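Local coordinates for chorismate synthase (PDB 1Q1L), which probably converts 5-enolpyruvylshikimate-3-phosphate to chorismate and phosphate with the help of reduced FMN, completing the shikimate pathway to the aromatic amino acids, at residues Gln48-Gly52 with Ile353-Ala358; Ile163-Ser169 with Gly229-Ala235; Arg250-Arg255 with Asp373-Glu377; Ala259-Ile263 with Val362-Leu367; Ala265-Ile271 with Val318-Lys324. One frame throughout, in Å; residues are numbered along the deposited sequence.

Contact 1 of 5, residues Gln48-Gly52 with Ile353-Ala358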
# COMPACT_ATOMS: atom_id res chain seq x y z
N GLN A 48 -28.53 -13.46 -1.29
CA GLN A 48 -29.41 -13.87 -2.37
C GLN A 48 -30.87 -13.56 -2.08
O GLN A 48 -31.59 -13.05 -2.94
CB GLN A 48 -29.27 -15.36 -2.66
CG GLN A 48 -27.98 -15.75 -3.35
CD GLN A 48 -27.97 -17.20 -3.79
OE1 GLN A 48 -28.06 -18.11 -2.97
NE2 GLN A 48 -27.87 -17.41 -5.10
N ARG A 49 -31.32 -13.88 -0.86
CA ARG A 49 -32.70 -13.64 -0.47
C ARG A 49 -32.97 -12.15 -0.24
O ARG A 49 -34.06 -11.77 0.20
CB ARG A 49 -33.03 -14.42 0.81
CG ARG A 49 -32.79 -15.92 0.71
CD ARG A 49 -33.48 -16.69 1.83
NE ARG A 49 -32.55 -17.38 2.72
CZ ARG A 49 -31.80 -16.77 3.63
NH1 ARG A 49 -31.86 -15.46 3.78
NH2 ARG A 49 -30.98 -17.49 4.40
N GLY A 50 -31.98 -11.32 -0.55
CA GLY A 50 -32.12 -9.89 -0.35
C GLY A 50 -32.67 -9.12 -1.54
O GLY A 50 -32.97 -7.93 -1.42
N TYR A 51 -32.80 -9.78 -2.68
CA TYR A 51 -33.33 -9.13 -3.88
C TYR A 51 -34.82 -9.36 -4.00
O TYR A 51 -35.48 -8.78 -4.87
CB TYR A 51 -32.62 -9.63 -5.14
CG TYR A 51 -31.16 -9.27 -5.22
CD1 TYR A 51 -30.18 -10.09 -4.65
CD2 TYR A 51 -30.75 -8.09 -5.84
CE1 TYR A 51 -28.84 -9.75 -4.71
CE2 TYR A 51 -29.40 -7.74 -5.90
CZ TYR A 51 -28.45 -8.57 -5.33
OH TYR A 51 -27.12 -8.22 -5.39
N GLY A 52 -35.36 -10.22 -3.14
CA GLY A 52 -36.77 -10.52 -3.17
C GLY A 52 -37.05 -12.01 -3.01
O GLY A 52 -36.19 -12.84 -3.30
N ILE A 353 -38.22 -6.45 -7.00
CA ILE A 353 -36.79 -6.74 -6.97
C ILE A 353 -36.05 -5.71 -6.11
O ILE A 353 -34.97 -5.24 -6.47
CB ILE A 353 -36.19 -6.71 -8.40
CG1 ILE A 353 -37.08 -7.53 -9.35
CG2 ILE A 353 -34.78 -7.29 -8.40
CD1 ILE A 353 -36.64 -7.48 -10.81
N VAL A 354 -36.65 -5.35 -4.97
CA VAL A 354 -36.04 -4.38 -4.06
C VAL A 354 -34.68 -4.92 -3.61
O VAL A 354 -34.57 -6.08 -3.21
CB VAL A 354 -36.92 -4.15 -2.81
CG1 VAL A 354 -36.34 -3.04 -1.96
CG2 VAL A 354 -38.33 -3.82 -3.24
N ALA A 355 -33.65 -4.08 -3.67
CA ALA A 355 -32.31 -4.52 -3.32
C ALA A 355 -31.76 -4.08 -1.97
O ALA A 355 -30.69 -4.55 -1.56
CB ALA A 355 -31.33 -4.12 -4.42
N VAL A 356 -32.47 -3.21 -1.26
CA VAL A 356 -31.96 -2.74 0.03
C VAL A 356 -31.67 -3.88 1.03
O VAL A 356 -30.71 -3.79 1.80
CB VAL A 356 -32.91 -1.70 0.69
CG1 VAL A 356 -34.13 -2.38 1.28
CG2 VAL A 356 -32.16 -0.93 1.77
N PRO A 357 -32.48 -4.95 1.02
CA PRO A 357 -32.21 -6.05 1.96
C PRO A 357 -30.86 -6.69 1.69
O PRO A 357 -30.09 -6.96 2.61
CB PRO A 357 -33.37 -7.01 1.71
CG PRO A 357 -34.47 -6.11 1.23
CD PRO A 357 -33.73 -5.21 0.28
N ALA A 358 -30.58 -6.95 0.42
CA ALA A 358 -29.31 -7.55 0.04
C ALA A 358 -28.19 -6.58 0.41
O ALA A 358 -27.17 -6.99 0.97
CB ALA A 358 -29.28 -7.83 -1.45
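Gly50 and Tyr51 lie against Ala358 and Pro357 where a type I beta turn, Gln48 to Tyr51, docks on the first turn of helix 356-379. The tight part is at Gly50, whose CA comes within 3.7 Å of Ala358 CA. A CB at Gly50 would collide with Ala358 CA, consistent with the glycine here. Gly50 O accepts from Ala358 N at 3.2 Å. The donor sits well above the carbonyl plane, with a C=O...N angle of 100°, and Pro357 CB presses on the same oxygen at 3.3 Å. The outer side is much looser. Gly52 and Ile353 are exposed and each borders a part of the chain that is not modelled; here Ile353 CA offers a CA-H...O contact to Tyr51 O at 3.2 Å, while the CD1 end of the isoleucine heads off from the turn. Tyr51 lies next to Arg47, a predicted NADP site, and Ala355 next to Ile326, a predicted FMN site, which places the junction beside the predicted cofactor sites. Beside Gly50, the Tyr51 ring turns one face to Ala358, a CH-pi contact with CB 4.0 Å from the ring centroid and 19° off its normal.

Contact 2 of 5, residues Ile163-Ser169 with Gly229-Ala235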
# COMPACT_ATOMS: atom_id res chain seq x y z
N ILE A 163 -21.68 -8.81 14.36
CA ILE A 163 -22.06 -7.83 13.37
C ILE A 163 -23.45 -8.18 12.89
O ILE A 163 -23.78 -9.35 12.71
CB ILE A 163 -21.03 -7.81 12.22
CG1 ILE A 163 -19.72 -7.22 12.76
CG2 ILE A 163 -21.58 -7.04 11.05
CD1 ILE A 163 -18.66 -6.98 11.72
N GLY A 164 -24.29 -7.17 12.71
CA GLY A 164 -25.64 -7.41 12.25
C GLY A 164 -26.18 -6.16 11.61
O GLY A 164 -25.48 -5.14 11.57
N SER A 165 -27.41 -6.22 11.12
CA SER A 165 -28.03 -5.08 10.47
C SER A 165 -29.53 -5.28 10.29
O SER A 165 -30.08 -6.32 10.64
CB SER A 165 -27.39 -4.85 9.10
OG SER A 165 -27.68 -5.92 8.22
N PHE A 166 -30.17 -4.27 9.72
CA PHE A 166 -31.61 -4.32 9.47
C PHE A 166 -32.02 -3.10 8.68
O PHE A 166 -31.40 -2.04 8.80
CB PHE A 166 -32.39 -4.40 10.79
CG PHE A 166 -31.94 -3.41 11.82
CD1 PHE A 166 -32.36 -2.08 11.75
CD2 PHE A 166 -31.08 -3.79 12.84
CE1 PHE A 166 -31.91 -1.15 12.68
CE2 PHE A 166 -30.62 -2.86 13.77
CZ PHE A 166 -31.04 -1.54 13.69
N VAL A 167 -33.05 -3.25 7.85
CA VAL A 167 -33.54 -2.15 7.03
C VAL A 167 -34.41 -1.21 7.86
O VAL A 167 -35.20 -1.66 8.69
CB VAL A 167 -34.36 -2.70 5.84
CG1 VAL A 167 -34.90 -1.55 5.00
CG2 VAL A 167 -33.50 -3.62 5.00
N VAL A 168 -34.27 0.09 7.64
CA VAL A 168 -35.05 1.07 8.38
C VAL A 168 -36.00 1.87 7.49
O VAL A 168 -36.86 2.60 7.99
CB VAL A 168 -34.14 2.05 9.15
CG1 VAL A 168 -33.27 1.28 10.13
CG2 VAL A 168 -33.29 2.84 8.18
N SER A 169 -35.84 1.73 6.18
CA SER A 169 -36.69 2.44 5.24
C SER A 169 -36.53 1.91 3.82
O SER A 169 -35.43 1.56 3.40
CB SER A 169 -36.39 3.94 5.26
OG SER A 169 -35.11 4.21 4.71
N GLY A 229 -33.39 2.68 -0.43
CA GLY A 229 -33.60 2.33 0.96
C GLY A 229 -32.46 2.71 1.87
O GLY A 229 -31.38 3.12 1.43
N VAL A 230 -32.69 2.56 3.17
CA VAL A 230 -31.69 2.87 4.17
C VAL A 230 -31.62 1.74 5.17
O VAL A 230 -32.65 1.20 5.59
CB VAL A 230 -32.03 4.18 4.91
CG1 VAL A 230 -31.02 4.42 6.02
CG2 VAL A 230 -32.05 5.34 3.93
N PHE A 231 -30.40 1.36 5.56
CA PHE A 231 -30.25 0.33 6.57
C PHE A 231 -29.17 0.73 7.56
O PHE A 231 -28.38 1.64 7.31
CB PHE A 231 -29.90 -1.03 5.94
CG PHE A 231 -28.66 -1.01 5.10
CD1 PHE A 231 -28.72 -0.69 3.75
CD2 PHE A 231 -27.42 -1.33 5.66
CE1 PHE A 231 -27.56 -0.69 2.97
CE2 PHE A 231 -26.26 -1.32 4.88
CZ PHE A 231 -26.34 -1.01 3.54
N GLU A 232 -29.17 0.07 8.71
CA GLU A 232 -28.19 0.36 9.73
C GLU A 232 -27.41 -0.92 9.99
O GLU A 232 -27.99 -2.01 10.06
CB GLU A 232 -28.88 0.86 11.01
CG GLU A 232 -29.85 2.02 10.74
CD GLU A 232 -30.49 2.61 11.98
OE1 GLU A 232 -30.76 1.86 12.94
OE2 GLU A 232 -30.75 3.84 11.99
N VAL A 233 -26.10 -0.78 10.09
CA VAL A 233 -25.23 -1.93 10.34
C VAL A 233 -24.55 -1.65 11.66
O VAL A 233 -24.15 -0.53 11.93
CB VAL A 233 -24.13 -2.05 9.25
CG1 VAL A 233 -23.38 -3.37 9.43
CG2 VAL A 233 -24.75 -1.97 7.88
N PHE A 234 -24.42 -2.68 12.49
CA PHE A 234 -23.78 -2.49 13.78
C PHE A 234 -22.82 -3.62 14.08
O PHE A 234 -22.89 -4.70 13.48
CB PHE A 234 -24.84 -2.42 14.88
CG PHE A 234 -25.58 -3.71 15.10
CD1 PHE A 234 -25.05 -4.70 15.91
CD2 PHE A 234 -26.78 -3.96 14.44
CE1 PHE A 234 -25.70 -5.92 16.07
CE2 PHE A 234 -27.43 -5.17 14.59
CZ PHE A 234 -26.90 -6.15 15.41
N ALA A 235 -21.92 -3.36 15.02
CA ALA A 235 -20.96 -4.34 15.49
C ALA A 235 -20.94 -4.18 17.00
O ALA A 235 -20.81 -3.07 17.51
CB ALA A 235 -19.57 -4.06 14.91
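A classic beta bulge, Val168 and Ser169 opposite Val230, shifts the register of the antiparallel strands 162-170 and 229-236 by one residue, in the sheet that also holds strands 317-323 and 266-271. Val230 O is gripped twice there, by Val168 N at 2.8 Å and less squarely by Ser169 N at 3.3 Å. The methyl Val168 CG2 meets Val230 CG1 at 3.5 Å. Toward the other end the register is regular, and Phe234 fills the place that Gly164 leaves by having no side chain. Its CG stands between the backbone N and the carbonyl carbon (chi1 67°), which lays the ring over the neighbouring strand: Gly164 CA lies 3.9 Å from the ring centroid over the face, in a CH-pi contact. Phe166 crosses Phe234 at about a right angle, with Phe166 CE2 and Phe234 CE2 4.0 Å apart. At the edge of the Phe166 ring sits Glu232 OE1, 3.2 Å from Phe166 CE1, the carboxylate plane being inclined 59° to the ring. That buried carboxylate is well satisfied: OE1 bonds Tyr183 OH, and OE2 pairs with Arg320 and Lys181. Phe166 and Phe234 face helix 187-197, with Tyr193 edge-to-face against Phe166. On the other face Ile163, Phe231 and Ala235 pack on helix 356-379, where Ser165 OG bonds Glu364, and strand 317-323 continues the sheet beside strand 229-236.

Contact 3 of 5, residues Arg250-Arg255 with Asp373-Glu377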
# COMPACT_ATOMS: atom_id res chain seq x y z
N ARG A 250 -5.91 6.62 8.96
CA ARG A 250 -6.00 5.59 9.98
C ARG A 250 -7.28 5.69 10.80
O ARG A 250 -7.65 4.78 11.55
CB ARG A 250 -4.79 5.65 10.92
CG ARG A 250 -3.49 5.14 10.30
CD ARG A 250 -2.30 5.54 11.16
NE ARG A 250 -1.62 4.41 11.80
CZ ARG A 250 -2.22 3.48 12.54
NH1 ARG A 250 -3.53 3.52 12.75
NH2 ARG A 250 -1.50 2.51 13.10
N ARG A 251 -7.98 6.81 10.66
CA ARG A 251 -9.22 7.02 11.39
C ARG A 251 -10.26 5.97 11.02
O ARG A 251 -10.56 5.78 9.83
CB ARG A 251 -9.74 8.43 11.11
CG ARG A 251 -8.88 9.49 11.78
CD ARG A 251 -9.28 10.90 11.38
NE ARG A 251 -9.00 11.84 12.46
CZ ARG A 251 -9.89 12.21 13.37
NH1 ARG A 251 -11.13 11.74 13.33
NH2 ARG A 251 -9.54 13.04 14.35
N ILE A 252 -10.80 5.30 12.03
CA ILE A 252 -11.77 4.23 11.82
C ILE A 252 -13.01 4.67 11.04
O ILE A 252 -13.53 3.92 10.21
CB ILE A 252 -12.18 3.59 13.17
CG1 ILE A 252 -12.86 2.24 12.93
CG2 ILE A 252 -13.11 4.51 13.94
CD1 ILE A 252 -11.95 1.23 12.26
N ASP A 253 -13.49 5.88 11.30
CA ASP A 253 -14.69 6.38 10.62
C ASP A 253 -14.46 6.50 9.12
O ASP A 253 -15.30 6.09 8.31
CB ASP A 253 -15.09 7.74 11.19
CG ASP A 253 -13.89 8.60 11.55
OD1 ASP A 253 -13.03 8.85 10.68
OD2 ASP A 253 -13.81 9.03 12.72
N GLY A 254 -13.31 7.04 8.74
CA GLY A 254 -13.00 7.17 7.33
C GLY A 254 -12.97 5.80 6.68
O GLY A 254 -13.54 5.61 5.60
N ARG A 255 -12.33 4.83 7.33
CA ARG A 255 -12.25 3.48 6.78
C ARG A 255 -13.63 2.86 6.62
O ARG A 255 -13.93 2.24 5.61
CB ARG A 255 -11.39 2.58 7.66
CG ARG A 255 -9.91 2.94 7.69
CD ARG A 255 -9.13 1.75 8.21
NE ARG A 255 -8.34 2.09 9.38
CZ ARG A 255 -7.71 1.20 10.14
NH1 ARG A 255 -7.78 -0.09 9.86
NH2 ARG A 255 -7.02 1.61 11.19
N ASP A 373 -9.75 -6.19 10.04
CA ASP A 373 -8.50 -5.55 9.64
C ASP A 373 -7.95 -4.69 10.78
O ASP A 373 -6.77 -4.79 11.15
CB ASP A 373 -8.74 -4.68 8.40
CG ASP A 373 -7.47 -4.03 7.90
OD1 ASP A 373 -6.53 -4.77 7.56
OD2 ASP A 373 -7.41 -2.78 7.84
N ALA A 374 -8.81 -3.84 11.33
CA ALA A 374 -8.42 -2.94 12.42
C ALA A 374 -8.04 -3.69 13.70
O ALA A 374 -7.21 -3.23 14.47
CB ALA A 374 -9.55 -1.96 12.72
N LEU A 375 -8.67 -4.84 13.93
CA LEU A 375 -8.36 -5.61 15.12
C LEU A 375 -6.98 -6.25 14.95
O LEU A 375 -6.16 -6.23 15.86
CB LEU A 375 -9.43 -6.68 15.36
CG LEU A 375 -9.30 -7.43 16.70
CD1 LEU A 375 -9.27 -6.44 17.85
CD2 LEU A 375 -10.45 -8.40 16.85
N LEU A 376 -6.72 -6.81 13.77
CA LEU A 376 -5.43 -7.44 13.51
C LEU A 376 -4.31 -6.40 13.52
O LEU A 376 -3.19 -6.71 13.93
CB LEU A 376 -5.47 -8.17 12.17
CG LEU A 376 -6.24 -9.49 12.21
CD1 LEU A 376 -6.51 -9.99 10.78
CD2 LEU A 376 -5.44 -10.52 13.01
N GLU A 377 -4.62 -5.18 13.10
CA GLU A 377 -3.66 -4.08 13.08
C GLU A 377 -3.21 -3.75 14.50
O GLU A 377 -2.04 -3.46 14.75
CB GLU A 377 -4.32 -2.83 12.46
CG GLU A 377 -3.46 -1.59 12.44
CD GLU A 377 -4.22 -0.34 12.00
OE1 GLU A 377 -3.58 0.69 11.73
OE2 GLU A 377 -5.47 -0.39 11.93
O HOH W 1 -9.63 -1.42 8.31
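Arg255 NH2 donates to Glu377 OE2 at 2.6 Å, meeting the syn lone pair from within the guanidinium plane, while NH1 adds only a weak bond to the same oxygen. The other carboxylate oxygen, Glu377 OE1, lies over one face of the Arg250 guanidinium, 3.0 Å from NH1, the two flat groups being only 21° apart: an ion pair stacked rather than joined edge to edge. NH2 of Arg255 also reaches back to Arg250 O at 3.3 Å, which helps fix the rotation of its group. This four-residue salt-bridge network joins the start of helix 252-261, and Arg250 ahead of it, to the later part of helix 356-379. Asp373 completes it: OD2 is 3.4 Å from Arg255 NH1, and a water accepts from NH1 at 2.8 Å and donates to OD2 at 2.6 Å. Backbone amides of Arg7, Tyr8 and Leu9 also bond the Asp373 carboxylate. A leucine in place of Arg255 would probably leave Glu377 OE2 and Arg250 O without these donors and break the water link to Asp373. Farther out, Gln258 of the second subunit packs on Arg255 and Arg10 of the third on Arg250, and within the chain Ile252 CD1 rests on Ala374 CB at 4.0 Å.

Contact 4 of 5, residues Ala259-Ile263 with Val362-Leu367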
# COMPACT_ATOMS: atom_id res chain seq x y z
N ALA A 259 -15.51 1.72 2.96
CA ALA A 259 -16.03 0.37 2.78
C ALA A 259 -17.52 0.36 2.44
O ALA A 259 -17.96 -0.42 1.60
CB ALA A 259 -15.78 -0.46 4.03
N MSE A 260 -18.29 1.23 3.10
CA MSE A 260 -19.74 1.29 2.85
C MSE A 260 -20.08 1.99 1.54
O MSE A 260 -20.86 1.47 0.74
CB MSE A 260 -20.46 2.02 3.99
CG MSE A 260 -20.46 1.29 5.31
SE MSE A 260 -21.20 -0.49 5.18
CE MSE A 260 -21.08 -0.94 7.05
N MSE A 261 -19.50 3.17 1.33
CA MSE A 261 -19.77 3.94 0.13
C MSE A 261 -19.30 3.22 -1.13
O MSE A 261 -19.77 3.52 -2.24
CB MSE A 261 -19.08 5.30 0.21
CG MSE A 261 -19.57 6.30 -0.81
SE MSE A 261 -21.33 7.03 -0.33
CE MSE A 261 -20.72 8.42 0.87
N SER A 262 -18.37 2.28 -0.97
CA SER A 262 -17.86 1.54 -2.12
C SER A 262 -18.89 0.54 -2.64
O SER A 262 -18.78 0.04 -3.75
CB SER A 262 -16.55 0.81 -1.77
OG SER A 262 -16.78 -0.31 -0.93
N ILE A 263 -19.90 0.23 -1.83
CA ILE A 263 -20.94 -0.71 -2.24
C ILE A 263 -21.78 -0.06 -3.34
O ILE A 263 -22.12 1.12 -3.27
CB ILE A 263 -21.85 -1.11 -1.05
CG1 ILE A 263 -21.00 -1.76 0.05
CG2 ILE A 263 -22.94 -2.07 -1.50
CD1 ILE A 263 -21.75 -1.98 1.36
N VAL A 362 -24.52 -6.98 2.53
CA VAL A 362 -23.20 -6.66 2.01
C VAL A 362 -22.58 -5.65 2.98
O VAL A 362 -21.37 -5.63 3.20
CB VAL A 362 -23.29 -6.03 0.60
CG1 VAL A 362 -21.90 -5.62 0.12
CG2 VAL A 362 -23.92 -7.03 -0.37
N GLY A 363 -23.44 -4.82 3.58
CA GLY A 363 -22.95 -3.82 4.52
C GLY A 363 -22.31 -4.50 5.72
O GLY A 363 -21.31 -4.01 6.26
N GLU A 364 -22.89 -5.61 6.15
CA GLU A 364 -22.37 -6.36 7.28
C GLU A 364 -21.00 -6.91 6.92
O GLU A 364 -20.06 -6.88 7.71
CB GLU A 364 -23.29 -7.52 7.63
CG GLU A 364 -24.66 -7.14 8.17
CD GLU A 364 -25.55 -8.36 8.36
OE1 GLU A 364 -25.00 -9.49 8.42
OE2 GLU A 364 -26.78 -8.19 8.45
N ALA A 365 -20.89 -7.42 5.70
CA ALA A 365 -19.63 -7.97 5.20
C ALA A 365 -18.52 -6.92 5.19
O ALA A 365 -17.41 -7.18 5.62
CB ALA A 365 -19.84 -8.53 3.80
N MSE A 366 -18.84 -5.73 4.69
CA MSE A 366 -17.85 -4.65 4.62
C MSE A 366 -17.39 -4.20 6.00
O MSE A 366 -16.20 -3.97 6.23
CB MSE A 366 -18.42 -3.46 3.84
CG MSE A 366 -18.73 -3.77 2.38
SE MSE A 366 -17.26 -4.66 1.45
CE MSE A 366 -15.91 -3.29 1.65
N LEU A 367 -18.33 -4.10 6.94
CA LEU A 367 -18.00 -3.71 8.29
C LEU A 367 -17.13 -4.77 8.97
O LEU A 367 -16.22 -4.44 9.72
CB LEU A 367 -19.27 -3.49 9.12
CG LEU A 367 -18.97 -3.08 10.57
CD1 LEU A 367 -18.15 -1.78 10.57
CD2 LEU A 367 -20.28 -2.89 11.35
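Val362 meets Ile263 methyl to methyl, its CG1 3.8 Å from Ile263 CD1, the two side chains running antiparallel, one past the other. One residue on, Gly363 presents bare backbone. Ile263 CD1 settles against its CA, and the selenomethionine Met260 brings its end against the peptide, CE coming 3.2 Å from Gly363 O. Met260 reaches this position because its chain folds at chi2 (-56°), which turns SE and CE toward helix 356-379. Met366, also selenomethionine, is the main wedge. Bent at both chi2 and chi3, it curls round so that CG touches Ile263 CD1 at 3.7 Å while CE lies 3.7 Å from Ala259 CB and 3.5 Å from Ala259 O. That carbonyl is not left to carbon alone: Ser262 OG donates to it at 2.8 Å, from above the carbonyl plane, and Arg145 in turn binds the hydroxyl. Leu367 closes the row with its CB 3.8 Å from Met260 CE. No hydrogen bond crosses between the segments, and every touching residue is buried. Trp248 of the second subunit packs on Ser262 and Met366, while Met260 and Leu367 also lean on Val233 of the sheet. Apolar helix-to-helix packing of this kind, laid on a sheet, belongs to the helical layer of the beta-alpha-beta sandwich that characterises chorismate synthase.

Contact 5 of 5, residues Ala265-Ile271 with Val318-Lys324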
# COMPACT_ATOMS: atom_id res chain seq x y z
N ALA A 265 -24.55 1.46 -5.60
CA ALA A 265 -25.77 2.19 -5.29
C ALA A 265 -25.77 2.98 -3.98
O ALA A 265 -26.72 3.72 -3.71
CB ALA A 265 -26.98 1.24 -5.31
N ILE A 266 -24.73 2.82 -3.17
CA ILE A 266 -24.67 3.55 -1.90
C ILE A 266 -24.25 4.99 -2.13
O ILE A 266 -23.18 5.26 -2.68
CB ILE A 266 -23.68 2.89 -0.91
CG1 ILE A 266 -24.11 1.46 -0.61
CG2 ILE A 266 -23.61 3.71 0.38
CD1 ILE A 266 -25.55 1.33 -0.11
N LYS A 267 -25.08 5.93 -1.69
CA LYS A 267 -24.79 7.35 -1.88
C LYS A 267 -24.62 8.13 -0.59
O LYS A 267 -24.28 9.31 -0.61
CB LYS A 267 -25.88 7.98 -2.74
CG LYS A 267 -25.79 7.62 -4.22
CD LYS A 267 -24.58 8.30 -4.83
CE LYS A 267 -24.42 8.00 -6.29
NZ LYS A 267 -23.18 8.64 -6.79
N GLY A 268 -24.85 7.48 0.54
CA GLY A 268 -24.70 8.18 1.80
C GLY A 268 -24.31 7.28 2.95
O GLY A 268 -24.68 6.10 2.97
N VAL A 269 -23.55 7.82 3.89
CA VAL A 269 -23.14 7.05 5.04
C VAL A 269 -22.99 7.94 6.27
O VAL A 269 -22.41 9.03 6.20
CB VAL A 269 -21.80 6.33 4.78
CG1 VAL A 269 -20.77 7.33 4.33
CG2 VAL A 269 -21.32 5.64 6.06
N GLU A 270 -23.53 7.49 7.39
CA GLU A 270 -23.44 8.23 8.63
C GLU A 270 -22.93 7.32 9.72
O GLU A 270 -23.25 6.13 9.73
CB GLU A 270 -24.82 8.74 9.07
CG GLU A 270 -25.48 9.74 8.16
CD GLU A 270 -26.87 10.12 8.64
OE1 GLU A 270 -27.05 11.28 9.05
OE2 GLU A 270 -27.78 9.26 8.63
N ILE A 271 -22.12 7.86 10.62
CA ILE A 271 -21.63 7.08 11.75
C ILE A 271 -22.48 7.60 12.91
O ILE A 271 -22.39 8.77 13.28
CB ILE A 271 -20.14 7.34 12.05
CG1 ILE A 271 -19.28 6.96 10.84
CG2 ILE A 271 -19.73 6.54 13.29
CD1 ILE A 271 -19.31 5.49 10.48
N VAL A 318 -22.12 1.87 15.05
CA VAL A 318 -23.38 1.98 14.33
C VAL A 318 -23.20 2.83 13.10
O VAL A 318 -22.78 3.99 13.19
CB VAL A 318 -24.48 2.58 15.21
CG1 VAL A 318 -25.77 2.74 14.41
CG2 VAL A 318 -24.71 1.69 16.42
N VAL A 319 -23.55 2.26 11.96
CA VAL A 319 -23.41 2.94 10.68
C VAL A 319 -24.73 2.96 9.92
O VAL A 319 -25.40 1.94 9.81
CB VAL A 319 -22.36 2.21 9.81
CG1 VAL A 319 -22.01 3.04 8.61
CG2 VAL A 319 -21.13 1.90 10.65
N ARG A 320 -25.09 4.12 9.39
CA ARG A 320 -26.33 4.27 8.63
C ARG A 320 -25.94 4.41 7.16
O ARG A 320 -25.08 5.22 6.82
CB ARG A 320 -27.10 5.51 9.13
CG ARG A 320 -27.09 5.65 10.65
CD ARG A 320 -28.17 6.62 11.14
NE ARG A 320 -29.51 6.10 10.88
CZ ARG A 320 -30.33 6.57 9.95
NH1 ARG A 320 -29.97 7.59 9.18
NH2 ARG A 320 -31.52 6.01 9.78
N VAL A 321 -26.59 3.63 6.31
CA VAL A 321 -26.25 3.60 4.89
C VAL A 321 -27.43 3.83 3.96
O VAL A 321 -28.48 3.19 4.10
CB VAL A 321 -25.59 2.24 4.56
CG1 VAL A 321 -25.02 2.26 3.15
CG2 VAL A 321 -24.50 1.94 5.59
N ALA A 322 -27.25 4.73 3.00
CA ALA A 322 -28.31 5.07 2.05
C ALA A 322 -28.05 4.51 0.65
O ALA A 322 -27.00 4.75 0.05
CB ALA A 322 -28.46 6.58 1.98
N MSE A 323 -29.03 3.76 0.14
CA MSE A 323 -28.92 3.17 -1.19
C MSE A 323 -29.92 3.83 -2.13
O MSE A 323 -31.12 3.86 -1.85
CB MSE A 323 -29.21 1.67 -1.13
CG MSE A 323 -29.02 0.97 -2.46
SE MSE A 323 -29.79 -0.78 -2.48
CE MSE A 323 -31.56 -0.27 -3.09
N LYS A 324 -29.43 4.36 -3.25
CA LYS A 324 -30.30 5.03 -4.21
C LYS A 324 -31.13 4.00 -4.96
O LYS A 324 -30.80 2.81 -4.98
CB LYS A 324 -29.49 5.85 -5.20
CG LYS A 324 -28.79 5.02 -6.28
CD LYS A 324 -28.06 5.92 -7.26
CE LYS A 324 -27.76 5.21 -8.58
NZ LYS A 324 -26.86 4.03 -8.42
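Glu270 and Arg320 both set CG opposite the carbonyl carbon (chi1 -64° and -42°), and a bend at chi3 of 66° in the arginine brings its guanidinium edge to Glu270 OE2, the two planes steeply inclined. They form a cross-strand salt bridge on the antiparallel pair of strands 266-271 and 317-323, NH1 donating to OE2 at 2.8 Å within the guanidinium plane. NE of Arg320 is taken by Glu232 one strand over, and Glu270 OE1 by Phe275 N. Were Arg320 a methionine, Glu270 OE2 would probably lose its cationic mate and Glu232 its partner at NE. Farther along, Lys267 and Gly268 make a classic beta bulge against Ala322, whose O accepts from Lys267 N at 2.8 Å. On the other face the packing is tight, with Ile266 CG2 and CD1 each 3.4 Å from Val321 CG1. Strand 266-271 pairs through Gly268-Glu270 with a strand of the second subunit, extending the sheet across the interface, and Lys267 NZ bonds Leu304 O and Thr307 O of that subunit. Ala265 and Lys324, both predicted FMN-site residues, end the pairing: Lys324 N donates to Ala265 O at 2.8 Å, and Ala265 CB touches Met323 CG at 3.5 Å.

In the fold
All five contacts are largely buried, but contact 4 lies nearest the chain's centre, about 5 Å away, and has no hydrogen bond between its segments. Contacts 2 and 5 are neighbours in one sheet, linked by Gly229 O to Met323 N and by the Glu232-Arg320 pair; both combine backbone bonding, a bulge and charges on one face. Contact 4 packs on contact 5 through Met261 and Ile266. Contacts 1, 3 and 4 all use helix 356-379, and contacts 3 and 4 also share helix 252-261: contact 1 sits at the start of helix 356-379, with an exposed fringe, and contact 3 near its other end, their centres about 29 Å apart. Charge dominates contact 3, backbone fit contact 1.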